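Local coordinates for mannose-6-phosphate isomerase (PDB 2QH5), which probably makes GDP-mannose from GTP and mannose 1-phosphate through its N-terminal nucleotidyltransferase domain, the part in this chain, and belongs to the type 2 mannose-6-phosphate isomerase family, at residues 65-70 with 79-84; 123-128 with 139-144; 185-190 with 245-250; 213-218 with 238-243; 221-224 with 229-232. All coordinates share one frame; numbering follows the deposited sequence.

Contact 1. Residues 65-70 with 79-84; sequences LALEEI and VGFLLE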
# COMPACT_ATOMS: atom_id res chain seq x y z
N LEU A 65 -9.51 15.71 9.18
CA LEU A 65 -9.77 14.58 10.06
C LEU A 65 -8.49 13.76 10.30
O LEU A 65 -8.12 13.47 11.44
CB LEU A 65 -10.90 13.72 9.48
CG LEU A 65 -11.40 12.50 10.27
CD1 LEU A 65 -11.70 12.87 11.71
CD2 LEU A 65 -12.63 11.92 9.60
N ALA A 66 -7.81 13.40 9.21
CA ALA A 66 -6.56 12.66 9.26
C ALA A 66 -5.47 13.42 10.03
O ALA A 66 -4.83 12.86 10.92
CB ALA A 66 -6.09 12.35 7.85
N LEU A 67 -5.30 14.69 9.69
CA LEU A 67 -4.27 15.54 10.27
C LEU A 67 -4.50 15.71 11.77
O LEU A 67 -3.54 15.83 12.54
CB LEU A 67 -4.27 16.90 9.59
CG LEU A 67 -2.98 17.64 9.24
CD1 LEU A 67 -3.30 19.12 9.13
CD2 LEU A 67 -1.83 17.42 10.22
N GLU A 68 -5.77 15.70 12.18
CA GLU A 68 -6.13 15.82 13.59
C GLU A 68 -5.71 14.60 14.40
O GLU A 68 -5.25 14.73 15.53
CB GLU A 68 -7.64 16.03 13.72
CG GLU A 68 -8.10 16.58 15.07
CD GLU A 68 -9.55 17.01 15.06
OE1 GLU A 68 -9.81 18.23 15.12
OE2 GLU A 68 -10.44 16.13 14.96
N GLU A 69 -5.86 13.42 13.80
CA GLU A 69 -5.63 12.16 14.51
C GLU A 69 -4.16 11.79 14.68
O GLU A 69 -3.83 10.92 15.49
CB GLU A 69 -6.40 11.03 13.84
CG GLU A 69 -7.85 11.03 14.23
CD GLU A 69 -8.67 10.01 13.48
OE1 GLU A 69 -9.86 10.27 13.25
OE2 GLU A 69 -8.12 8.94 13.12
N ILE A 70 -3.29 12.44 13.91
CA ILE A 70 -1.85 12.22 14.02
C ILE A 70 -1.10 13.48 14.45
O ILE A 70 0.08 13.64 14.15
CB ILE A 70 -1.24 11.65 12.71
CG1 ILE A 70 -1.51 12.57 11.52
CG2 ILE A 70 -1.77 10.25 12.44
CD1 ILE A 70 -0.45 12.50 10.45
N VAL A 79 6.22 14.54 7.45
CA VAL A 79 4.96 13.98 6.95
C VAL A 79 4.36 14.83 5.82
O VAL A 79 4.30 16.05 5.91
CB VAL A 79 3.91 13.85 8.09
CG1 VAL A 79 2.68 13.04 7.65
CG2 VAL A 79 4.54 13.24 9.33
N GLY A 80 3.93 14.16 4.75
CA GLY A 80 3.30 14.83 3.62
C GLY A 80 1.98 14.16 3.28
O GLY A 80 1.72 13.04 3.71
N PHE A 81 1.15 14.87 2.52
CA PHE A 81 -0.15 14.36 2.10
C PHE A 81 -0.31 14.41 0.60
O PHE A 81 0.20 15.31 -0.05
CB PHE A 81 -1.27 15.20 2.69
CG PHE A 81 -1.68 14.79 4.07
CD1 PHE A 81 -2.83 14.04 4.27
CD2 PHE A 81 -0.92 15.17 5.17
CE1 PHE A 81 -3.22 13.67 5.56
CE2 PHE A 81 -1.30 14.80 6.45
CZ PHE A 81 -2.45 14.05 6.65
N LEU A 82 -1.02 13.43 0.07
CA LEU A 82 -1.50 13.50 -1.29
C LEU A 82 -3.01 13.38 -1.20
O LEU A 82 -3.54 12.32 -0.84
CB LEU A 82 -0.92 12.38 -2.14
CG LEU A 82 -1.67 12.09 -3.44
CD1 LEU A 82 -1.54 13.23 -4.44
CD2 LEU A 82 -1.21 10.78 -4.04
N LEU A 83 -3.69 14.47 -1.53
CA LEU A 83 -5.13 14.54 -1.41
C LEU A 83 -5.85 14.14 -2.69
O LEU A 83 -5.44 14.50 -3.79
CB LEU A 83 -5.57 15.92 -0.93
CG LEU A 83 -4.88 16.35 0.38
CD1 LEU A 83 -5.41 17.69 0.83
CD2 LEU A 83 -5.07 15.31 1.46
N GLU A 84 -6.92 13.38 -2.55
CA GLU A 84 -7.63 12.93 -3.71
C GLU A 84 -9.02 13.54 -3.79
O GLU A 84 -9.75 13.59 -2.79
CB GLU A 84 -7.66 11.40 -3.77
CG GLU A 84 -6.25 10.80 -3.80
CD GLU A 84 -6.22 9.36 -4.28
OE1 GLU A 84 -5.49 9.09 -5.28
OE2 GLU A 84 -6.90 8.51 -3.67

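Contact 2. Residues 123-128 with 139-144; sequences ENAIKK and VTFGVS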
# COMPACT_ATOMS: atom_id res chain seq x y z
N GLU A 123 7.85 -5.88 12.63
CA GLU A 123 9.11 -5.19 12.40
C GLU A 123 10.14 -6.08 11.71
O GLU A 123 10.95 -5.60 10.90
CB GLU A 123 9.66 -4.71 13.74
CG GLU A 123 10.59 -3.52 13.68
CD GLU A 123 10.51 -2.67 14.93
OE1 GLU A 123 9.49 -2.77 15.66
OE2 GLU A 123 11.45 -1.88 15.19
N ASN A 124 10.10 -7.38 12.03
CA ASN A 124 10.98 -8.40 11.44
C ASN A 124 10.68 -8.61 9.96
O ASN A 124 11.59 -8.57 9.12
CB ASN A 124 10.83 -9.74 12.18
CG ASN A 124 11.37 -9.69 13.61
OD1 ASN A 124 12.35 -9.00 13.91
ND2 ASN A 124 10.73 -10.45 14.50
N ALA A 125 9.39 -8.83 9.66
CA ALA A 125 8.88 -8.97 8.29
C ALA A 125 9.21 -7.76 7.41
O ALA A 125 9.52 -7.91 6.23
CB ALA A 125 7.38 -9.23 8.30
N ILE A 126 9.16 -6.56 8.01
CA ILE A 126 9.50 -5.33 7.30
C ILE A 126 10.98 -5.31 6.91
O ILE A 126 11.30 -5.07 5.74
CB ILE A 126 9.10 -4.04 8.09
CG1 ILE A 126 7.57 -3.87 8.15
CG2 ILE A 126 9.76 -2.78 7.50
CD1 ILE A 126 6.88 -3.62 6.81
N LYS A 127 11.87 -5.58 7.86
CA LYS A 127 13.31 -5.58 7.58
C LYS A 127 13.73 -6.64 6.57
O LYS A 127 14.67 -6.43 5.79
CB LYS A 127 14.15 -5.67 8.86
CG LYS A 127 14.37 -4.29 9.52
CD LYS A 127 15.79 -4.09 10.05
CE LYS A 127 15.88 -4.25 11.57
NZ LYS A 127 15.76 -5.66 12.04
N LYS A 128 13.01 -7.77 6.57
CA LYS A 128 13.15 -8.80 5.54
C LYS A 128 12.73 -8.26 4.18
O LYS A 128 13.51 -8.29 3.22
CB LYS A 128 12.30 -10.04 5.89
CG LYS A 128 12.88 -10.95 6.96
CD LYS A 128 11.98 -12.18 7.14
CE LYS A 128 12.60 -13.23 8.05
NZ LYS A 128 12.35 -12.95 9.50
N VAL A 139 7.83 -6.82 -3.26
CA VAL A 139 7.63 -7.69 -2.12
C VAL A 139 6.21 -7.56 -1.64
O VAL A 139 5.71 -6.46 -1.43
CB VAL A 139 8.62 -7.39 -0.96
CG1 VAL A 139 8.57 -8.47 0.08
CG2 VAL A 139 10.04 -7.24 -1.50
N THR A 140 5.57 -8.71 -1.49
CA THR A 140 4.22 -8.80 -0.97
C THR A 140 4.24 -9.57 0.36
O THR A 140 5.28 -10.12 0.74
CB THR A 140 3.29 -9.47 -2.00
OG1 THR A 140 1.93 -9.30 -1.59
CG2 THR A 140 3.61 -10.96 -2.15
N PHE A 141 3.12 -9.59 1.08
CA PHE A 141 3.08 -10.21 2.40
C PHE A 141 1.95 -11.24 2.51
O PHE A 141 0.80 -10.95 2.20
CB PHE A 141 2.92 -9.17 3.50
CG PHE A 141 4.12 -8.29 3.71
CD1 PHE A 141 4.39 -7.21 2.86
CD2 PHE A 141 4.96 -8.49 4.80
CE1 PHE A 141 5.50 -6.39 3.06
CE2 PHE A 141 6.08 -7.67 5.01
CZ PHE A 141 6.34 -6.62 4.14
N GLY A 142 2.30 -12.44 2.98
CA GLY A 142 1.33 -13.52 3.09
C GLY A 142 0.72 -13.67 4.48
O GLY A 142 1.40 -13.50 5.49
N VAL A 143 -0.57 -13.97 4.51
CA VAL A 143 -1.27 -14.26 5.76
C VAL A 143 -1.97 -15.61 5.61
O VAL A 143 -2.69 -15.84 4.63
CB VAL A 143 -2.29 -13.14 6.13
CG1 VAL A 143 -3.25 -13.61 7.22
CG2 VAL A 143 -1.55 -11.89 6.58
N SER A 144 -1.72 -16.49 6.57
CA SER A 144 -2.22 -17.87 6.54
C SER A 144 -3.74 -17.94 6.64
O SER A 144 -4.34 -17.46 7.59
CB SER A 144 -1.57 -18.70 7.65
OG SER A 144 -1.36 -17.91 8.81

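Contact 3. Residues 185-190 with 245-250; sequences YFNSGM and SIDIAL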
# COMPACT_ATOMS: atom_id res chain seq x y z
N TYR A 185 -1.70 -18.32 0.66
CA TYR A 185 -1.78 -17.24 1.64
C TYR A 185 -2.72 -16.13 1.15
O TYR A 185 -2.87 -15.91 -0.05
CB TYR A 185 -0.40 -16.64 1.90
CG TYR A 185 0.66 -17.58 2.45
CD1 TYR A 185 1.06 -17.50 3.79
CD2 TYR A 185 1.29 -18.53 1.64
CE1 TYR A 185 2.05 -18.34 4.29
CE2 TYR A 185 2.26 -19.38 2.14
CZ TYR A 185 2.64 -19.28 3.47
OH TYR A 185 3.61 -20.13 3.95
N PHE A 186 -3.35 -15.44 2.10
CA PHE A 186 -4.07 -14.21 1.79
C PHE A 186 -3.06 -13.11 1.54
O PHE A 186 -2.10 -12.94 2.30
CB PHE A 186 -4.96 -13.77 2.97
CG PHE A 186 -6.26 -14.52 3.08
CD1 PHE A 186 -7.03 -14.78 1.96
CD2 PHE A 186 -6.72 -14.93 4.33
CE1 PHE A 186 -8.24 -15.47 2.07
CE2 PHE A 186 -7.92 -15.62 4.46
CZ PHE A 186 -8.69 -15.88 3.32
N ASN A 187 -3.26 -12.36 0.46
CA ASN A 187 -2.48 -11.15 0.26
C ASN A 187 -2.88 -10.08 1.28
O ASN A 187 -4.06 -9.75 1.43
CB ASN A 187 -2.65 -10.62 -1.16
CG ASN A 187 -1.93 -9.32 -1.39
OD1 ASN A 187 -0.89 -9.05 -0.77
ND2 ASN A 187 -2.48 -8.48 -2.26
N SER A 188 -1.89 -9.55 1.99
CA SER A 188 -2.14 -8.59 3.05
C SER A 188 -2.56 -7.24 2.47
O SER A 188 -3.23 -6.46 3.14
CB SER A 188 -0.89 -8.40 3.90
OG SER A 188 0.08 -7.65 3.21
N GLY A 189 -2.17 -6.98 1.23
CA GLY A 189 -2.42 -5.69 0.62
C GLY A 189 -1.29 -4.71 0.88
O GLY A 189 -1.26 -3.65 0.28
N MET A 190 -0.37 -5.08 1.78
CA MET A 190 0.87 -4.32 2.01
C MET A 190 1.91 -4.67 0.95
O MET A 190 1.83 -5.74 0.35
CB MET A 190 1.46 -4.66 3.38
CG MET A 190 0.52 -4.54 4.55
SD MET A 190 1.40 -4.89 6.09
CE MET A 190 2.99 -4.13 5.75
N SER A 245 -6.82 -1.88 -9.64
CA SER A 245 -6.08 -2.35 -8.49
C SER A 245 -4.65 -2.71 -8.81
O SER A 245 -4.37 -3.15 -9.89
CB SER A 245 -6.75 -3.59 -7.96
OG SER A 245 -6.50 -3.67 -6.59
N ILE A 246 -3.75 -2.57 -7.85
CA ILE A 246 -2.37 -2.96 -8.12
C ILE A 246 -2.25 -4.47 -8.36
O ILE A 246 -1.41 -4.93 -9.14
CB ILE A 246 -1.43 -2.48 -7.00
CG1 ILE A 246 0.04 -2.61 -7.42
CG2 ILE A 246 -1.71 -3.21 -5.70
CD1 ILE A 246 0.37 -1.83 -8.68
N ASP A 247 -3.14 -5.22 -7.70
CA ASP A 247 -3.17 -6.67 -7.79
C ASP A 247 -3.53 -7.10 -9.19
O ASP A 247 -2.97 -8.06 -9.70
CB ASP A 247 -4.16 -7.25 -6.78
CG ASP A 247 -4.00 -6.65 -5.39
OD1 ASP A 247 -4.39 -5.47 -5.20
OD2 ASP A 247 -3.51 -7.36 -4.49
N ILE A 248 -4.45 -6.38 -9.82
CA ILE A 248 -4.88 -6.69 -11.19
C ILE A 248 -3.88 -6.14 -12.20
O ILE A 248 -3.46 -6.84 -13.13
CB ILE A 248 -6.31 -6.17 -11.46
CG1 ILE A 248 -7.33 -6.97 -10.65
CG2 ILE A 248 -6.65 -6.22 -12.95
CD1 ILE A 248 -8.67 -6.28 -10.44
N ALA A 249 -3.47 -4.88 -12.00
CA ALA A 249 -2.57 -4.16 -12.90
C ALA A 249 -1.20 -4.79 -13.04
O ALA A 249 -0.63 -4.84 -14.14
CB ALA A 249 -2.42 -2.71 -12.46
N LEU A 250 -0.65 -5.26 -11.92
CA LEU A 250 0.76 -5.59 -11.87
C LEU A 250 1.08 -6.93 -11.23
O LEU A 250 1.85 -7.71 -11.78
CB LEU A 250 1.52 -4.47 -11.15
CG LEU A 250 3.03 -4.57 -11.00
CD1 LEU A 250 3.72 -4.71 -12.35
CD2 LEU A 250 3.53 -3.36 -10.24

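Contact 4. Residues 213-218 with 238-243; sequences CERAFE and MQDLED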
# COMPACT_ATOMS: atom_id res chain seq x y z
N CYS A 213 -1.06 8.07 -15.28
CA CYS A 213 -0.54 8.65 -14.04
C CYS A 213 0.53 9.71 -14.32
O CYS A 213 0.61 10.70 -13.60
CB CYS A 213 0.02 7.56 -13.12
SG CYS A 213 -1.23 6.74 -12.15
N GLU A 214 1.34 9.49 -15.35
CA GLU A 214 2.40 10.43 -15.74
C GLU A 214 1.86 11.80 -16.17
O GLU A 214 2.44 12.83 -15.83
CB GLU A 214 3.27 9.85 -16.86
CG GLU A 214 4.38 8.89 -16.39
CD GLU A 214 5.06 8.14 -17.53
OE1 GLU A 214 4.41 7.91 -18.58
OE2 GLU A 214 6.25 7.78 -17.38
N ARG A 215 0.75 11.80 -16.91
CA ARG A 215 0.12 13.05 -17.32
C ARG A 215 -0.74 13.67 -16.22
O ARG A 215 -0.89 14.88 -16.17
CB ARG A 215 -0.70 12.88 -18.61
CG ARG A 215 -1.69 11.72 -18.60
CD ARG A 215 -2.77 11.87 -19.66
NE ARG A 215 -3.89 12.67 -19.18
CZ ARG A 215 -4.11 13.94 -19.50
NH1 ARG A 215 -3.28 14.58 -20.33
NH2 ARG A 215 -5.16 14.58 -19.00
N ALA A 216 -1.30 12.84 -15.35
CA ALA A 216 -2.07 13.34 -14.21
C ALA A 216 -1.13 14.06 -13.25
O ALA A 216 -1.42 15.16 -12.79
CB ALA A 216 -2.78 12.20 -13.50
N PHE A 217 0.02 13.44 -13.00
CA PHE A 217 1.10 14.03 -12.21
C PHE A 217 1.54 15.42 -12.73
O PHE A 217 2.06 16.23 -11.97
CB PHE A 217 2.29 13.05 -12.17
CG PHE A 217 3.43 13.51 -11.31
CD1 PHE A 217 4.52 14.18 -11.86
CD2 PHE A 217 3.42 13.28 -9.93
CE1 PHE A 217 5.58 14.62 -11.07
CE2 PHE A 217 4.48 13.71 -9.13
CZ PHE A 217 5.55 14.38 -9.70
N GLU A 218 1.31 15.68 -14.02
CA GLU A 218 1.76 16.93 -14.65
C GLU A 218 1.01 18.16 -14.15
O GLU A 218 1.55 19.27 -14.10
CB GLU A 218 1.66 16.84 -16.18
CG GLU A 218 2.83 16.10 -16.84
CD GLU A 218 4.17 16.76 -16.55
OE1 GLU A 218 4.93 16.23 -15.70
OE2 GLU A 218 4.47 17.81 -17.16
N MET A 238 -7.89 13.21 -12.82
CA MET A 238 -8.15 11.88 -12.31
C MET A 238 -9.32 11.21 -13.01
O MET A 238 -9.46 10.00 -12.93
CB MET A 238 -8.38 11.93 -10.81
CG MET A 238 -7.18 12.44 -10.04
SD MET A 238 -6.88 11.50 -8.55
CE MET A 238 -6.30 9.96 -9.25
N GLN A 239 -10.14 12.01 -13.69
CA GLN A 239 -11.34 11.53 -14.37
C GLN A 239 -11.05 10.48 -15.44
O GLN A 239 -11.67 9.42 -15.45
CB GLN A 239 -12.11 12.69 -15.01
CG GLN A 239 -13.31 13.16 -14.22
CD GLN A 239 -13.88 14.48 -14.72
OE1 GLN A 239 -13.27 15.16 -15.55
NE2 GLN A 239 -15.05 14.84 -14.22
N ASP A 240 -10.10 10.78 -16.31
CA ASP A 240 -9.80 9.92 -17.45
C ASP A 240 -8.98 8.68 -17.07
O ASP A 240 -8.73 7.82 -17.91
CB ASP A 240 -9.08 10.70 -18.55
CG ASP A 240 -7.59 10.83 -18.29
OD1 ASP A 240 -7.22 11.47 -17.28
OD2 ASP A 240 -6.79 10.29 -19.09
N LEU A 241 -8.58 8.61 -15.81
CA LEU A 241 -7.78 7.49 -15.31
C LEU A 241 -8.62 6.23 -15.17
O LEU A 241 -9.74 6.28 -14.65
CB LEU A 241 -7.15 7.84 -13.97
CG LEU A 241 -5.67 8.21 -13.95
CD1 LEU A 241 -5.33 9.27 -14.97
CD2 LEU A 241 -5.29 8.67 -12.58
N GLU A 242 -8.07 5.11 -15.63
CA GLU A 242 -8.73 3.82 -15.47
C GLU A 242 -8.66 3.40 -14.01
O GLU A 242 -7.58 3.40 -13.41
CB GLU A 242 -8.09 2.75 -16.36
CG GLU A 242 -8.83 1.42 -16.30
CD GLU A 242 -8.36 0.41 -17.34
OE1 GLU A 242 -7.37 0.69 -18.06
OE2 GLU A 242 -9.00 -0.66 -17.42
N ASP A 243 -9.81 3.06 -13.45
CA ASP A 243 -9.90 2.58 -12.08
C ASP A 243 -9.41 1.13 -12.05
O ASP A 243 -10.07 0.25 -12.61
CB ASP A 243 -11.34 2.68 -11.58
CG ASP A 243 -11.48 2.32 -10.12
OD1 ASP A 243 -11.22 1.16 -9.76
OD2 ASP A 243 -11.86 3.21 -9.32

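Contact 5. Residues 221-224 with 229-232; sequences ENAY and KIAR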
# COMPACT_ATOMS: atom_id res chain seq x y z
N GLU A 221 -0.52 20.21 -8.01
CA GLU A 221 -0.24 21.51 -7.40
C GLU A 221 -0.13 21.36 -5.89
O GLU A 221 -0.70 20.43 -5.32
CB GLU A 221 -1.33 22.54 -7.73
CG GLU A 221 -1.73 22.62 -9.20
CD GLU A 221 -2.43 23.91 -9.56
OE1 GLU A 221 -2.96 24.01 -10.68
OE2 GLU A 221 -2.46 24.83 -8.71
N ASN A 222 0.58 22.29 -5.25
CA ASN A 222 0.81 22.26 -3.81
C ASN A 222 0.09 23.34 -2.99
O ASN A 222 -0.08 24.47 -3.45
CB ASN A 222 2.30 22.35 -3.51
CG ASN A 222 3.06 21.16 -4.05
OD1 ASN A 222 4.05 21.33 -4.75
ND2 ASN A 222 2.59 19.96 -3.73
N ALA A 223 -0.32 22.97 -1.78
CA ALA A 223 -0.92 23.90 -0.83
C ALA A 223 -0.05 23.97 0.43
O ALA A 223 -0.13 23.11 1.31
CB ALA A 223 -2.34 23.48 -0.49
N TYR A 224 0.81 24.98 0.49
CA TYR A 224 1.76 25.13 1.59
C TYR A 224 1.12 25.77 2.82
O TYR A 224 1.63 25.63 3.93
CB TYR A 224 2.99 25.91 1.14
CG TYR A 224 3.90 25.10 0.26
CD1 TYR A 224 4.88 24.28 0.81
CD2 TYR A 224 3.79 25.15 -1.13
CE1 TYR A 224 5.73 23.53 0.01
CE2 TYR A 224 4.63 24.39 -1.95
CZ TYR A 224 5.59 23.58 -1.36
OH TYR A 224 6.44 22.82 -2.14
N LYS A 229 2.81 21.02 3.78
CA LYS A 229 2.84 20.94 2.33
C LYS A 229 1.92 19.80 1.93
O LYS A 229 2.00 18.70 2.47
CB LYS A 229 4.25 20.69 1.80
CG LYS A 229 4.32 20.39 0.30
CD LYS A 229 5.74 19.98 -0.12
CE LYS A 229 5.83 19.68 -1.61
NZ LYS A 229 7.08 18.95 -1.99
N ILE A 230 1.03 20.09 0.99
CA ILE A 230 0.04 19.17 0.50
C ILE A 230 0.27 19.11 -0.99
O ILE A 230 0.91 19.99 -1.56
CB ILE A 230 -1.40 19.68 0.86
CG1 ILE A 230 -1.97 18.89 2.02
CG2 ILE A 230 -2.38 19.63 -0.32
CD1 ILE A 230 -1.04 18.81 3.20
N ALA A 231 -0.19 18.05 -1.62
CA ALA A 231 -0.29 18.01 -3.06
C ALA A 231 -1.66 17.42 -3.34
O ALA A 231 -2.07 16.51 -2.63
CB ALA A 231 0.78 17.13 -3.65
N ARG A 232 -2.41 17.99 -4.29
CA ARG A 232 -3.54 17.27 -4.88
C ARG A 232 -3.60 17.37 -6.38
O ARG A 232 -2.91 18.19 -6.98
CB ARG A 232 -4.91 17.56 -4.23
CG ARG A 232 -5.25 18.97 -3.84
CD ARG A 232 -6.29 19.60 -4.76
NE ARG A 232 -7.57 18.90 -4.89
CZ ARG A 232 -8.46 19.18 -5.84
NH1 ARG A 232 -8.21 20.12 -6.74
NH2 ARG A 232 -9.60 18.51 -5.91

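Contact 1. Residues 65-70 with 79-84
Phe81 reaches from strand 78-84 to the flank of helix 63-69 and meets Ala66 and Leu67 there. At its base, Phe81 CB lies against Ile230 of the neighbouring strand. Beyond it, chi1 of -85° sets CG opposite the carbonyl carbon, and the ring is carried off the sheet toward the helix. On one side of the ring, Phe81 CE1 comes within 3.9 Å of Ala66 CB. This methyl lies close to the ring plane, so it abuts the edge and does not cover a face. At the tip, Phe81 CZ is 4.2 Å from that same Ala66 CB, and Leu67 N stands obliquely 4.2 Å from Phe81 CZ. On the other side, Phe81 CE2 is 4.3 Å from Leu67 CG. The far end of the phenyl group thus rests against two successive residues of the helix, closest at Ala66. A second, smaller apolar contact follows where the helix has given way to loop: Ile70 CD1 touches Val79 CG1 at 4.2 Å. Tyr63 adds an edge-to-face ring contact to Phe81, while Phe40 of helix 39-48 touches both Ala66 and Ile70. Strand 53-59, helix 63-69 and strand 78-84 run consecutively, and the two strands pair in parallel, so this is the helix-on-sheet packing of a beta-alpha-beta unit, as expected in the alpha/beta nucleotidyltransferase fold of the GT-A clan.

Contact 2. Residues 123-128 with 139-144
Phe141 and Ile126 meet through matching first torsions: in Phe141 chi1 is -69°, in Ile126 it is -70°, and in each the first branch of the longer arm (CG, CG1) stands beside the backbone N and opposite the carbonyl carbon. For Ile126 this matters, because its CB starts away from the strand; a second torsion of -65° then folds CD1 back toward it. The result is a helix laid on a beta-sheet, helix 119-134 against strand 138-144, which is the basic layer packing of the GT-A-type alpha/beta fold. The CA atoms of Ala125 and Phe141 are 8.4 Å apart, leaving room for the ring between. Phe141 carries the strand's share of the contact. Its CZ lies 4.1 Å from Ile126 CD1, and the two side chains cross at about a right angle, with the methyl placed obliquely to the ring. Beside it, Phe141 CE2 is 3.9 Å from Ala125 CB, whose bond from CA points toward the strand. All three residues are buried, and their apolar side chains make the joint by dispersion. Ala129, also of helix 119-134, extends the helical wall touching Phe141, while Ser188, Met190 and Val192 of strand 184-194 touch this ring from the adjacent strand. Ala125 itself also packs on Val260 of strand 257-261. Backbone atoms join in as well: Ala125 O approaches the ring edge near its plane, 3.7 Å from Phe141 CE2 and 4.0 Å from Phe141 CZ.

Contact 3. Residues 185-190 with 245-250
Asn187 and Asp247 extend toward each other from opposite directions, one from a strand and one from the first turn of a helix, and meet through their flat polar ends. Asn187 ND2 lies 2.7 Å from Asp247 OD2, and the amide and carboxylate planes are turned 58° apart, so the two groups are far from coplanar. The approach is confined to these atoms: beyond that pair, the next is Asn187 ND2 to Asp247 CG, 3.9 Å. Asn187 gets its reach from a first torsion of 176°, which sets CG opposite the backbone N, while Asp247 CG stands opposite its own carbonyl carbon. The other atom of the amide is engaged locally. Asn187 OD1 accepts from Gly189 N at 3.2 Å, with the donor well above the amide carbonyl plane (74° out of it); this is an Asx turn. An ST turn overlaps it, with Met190 N donating to Ser188 OG at 3.0 Å. Together the two turns brace the backbone just where the chain turns a corner at Gly189, and the Asx bond probably helps fix the rotation of the amide facing Asp247. Both touching residues are buried, although the area they share is small. Phe166 of strand 165-168 touches both, and on helix 246-251, Ile246 and Leu250 rest on Phe198 of helix 195-205. In this GT-A-type domain the close pair thus lies where the 185-188 part of strand 184-194, bonded through its backbone to strands 138-144 and 153-156, faces the start of helix 246-251.

Contact 4. Residues 213-218 with 238-243
Arg215 NE and Asp240 OD2 form the polar link here, a long salt bridge of 3.8 Å. It connects the last turns of helix 207-216 to the loop that leaves helix 235-239, two elements packed side by side in the helical layer of this alpha/beta nucleotidyltransferase fold. The guanidinium and carboxylate planes stand 81° apart, so no paired, two-pronged bridge forms. Asp240 OD1 is scarcely farther off, 4.0 Å from Arg215 NE and 4.1 Å from Arg215 NH2. Attraction is therefore probably mainly electrostatic, and the model gives the buried NE no hydrogen-bond partner. Arg215 arrives by a bend, chi3 -86°, which turns its tip toward Asp240. Both residues lie at the exposed margin. The rest of the contact is buried and rests on Ala216, Leu241 and Cys213; Leu241 points its CB toward the helix. Backbone spacing is least between the CA atoms of Ala216 and Met238, 6.5 Å. Helix 90-99 lies alongside, with Asn92 touching both Cys213 and Leu241; the loop is further fixed by Lys88 NZ, hydrogen-bonded to Leu241 O, and by Asn92 ND2, bonded to Glu242 O. Ala216 and Met238 also share a neighbour, Leu233 of strand 230-233. One methyl makes the apolar contact: Leu241 CD1 sits 4.2 Å from Ala216 CB, and has the backbone Cys213 N as a neighbour at 4.4 Å.

Contact 5. Residues 221-224 with 229-232
Ile230 O is gripped by two donors of the facing strand in this beta hairpin, in which strand 221-223 returns as strand 230-233. Asn222 ND2 donates to Ile230 O at 2.7 Å, tilted 24° from the carbonyl plane. Ala223 N reaches the same Ile230 O at 3.2 Å, well above that plane and from its opposite face. A side-chain amide thus supplements the backbone ladder, and the bond probably helps fix the rotation of the Asn222 amide. Toward the open end of the hairpin the pairing is regular. Glu221 and Arg232 are a hydrogen-bonded antiparallel pair, with Glu221 N to Arg232 O at 3.3 Å and Arg232 N to Glu221 O at 3.2 Å. Asn222 and Ala231 form the non-hydrogen-bonded pair between. Toward the turn the ladder is loose, the bond from Ile230 N to Ala223 O being bent and weak. Overall the short strands run 142° apart, short of antiparallel. On the face bearing Ala223 and Ile230, Ala223 CB packs on Ile230 CG2 at 3.9 Å; Ile230 also touches Phe81 and Leu83 of strand 78-84, which joins the hairpin to the central sheet. Arg232 turns its guanidinium to a salt bridge with Glu60. The solvent side holds exposed Tyr224 and Lys229, yet these lie close, side by side and pointing the same way. With its chain extended beyond CG, Lys229 runs alongside the tyrosine, its CG oblique to the ring: Tyr224 CE1 is 3.5 Å from Lys229 CG, and Tyr224 OH ends 3.2 Å from Lys229 CE.

From the N terminus, contact 1 closes the first short loop, within the beta-alpha-beta unit toward one end of the sheet. Contact 2 follows in series, across the chain's centre, with about 17 Å between the nearest atoms of the two. Contact 3 then opens a long loop, and its 185-190 segment is probably hydrogen-bonded to strand 138-144 of contact 2. That loop contains contact 4, which in turn encloses contact 5, so the three are nested and none cross. The chain comes back to contact 1 at contact 5, where Leu83 N and Ala231 O, 2.8 Å apart, probably bond. Contact 4 ties helix 207-216 to the loop leaving helix 235-239, which flank the hairpin in the chain.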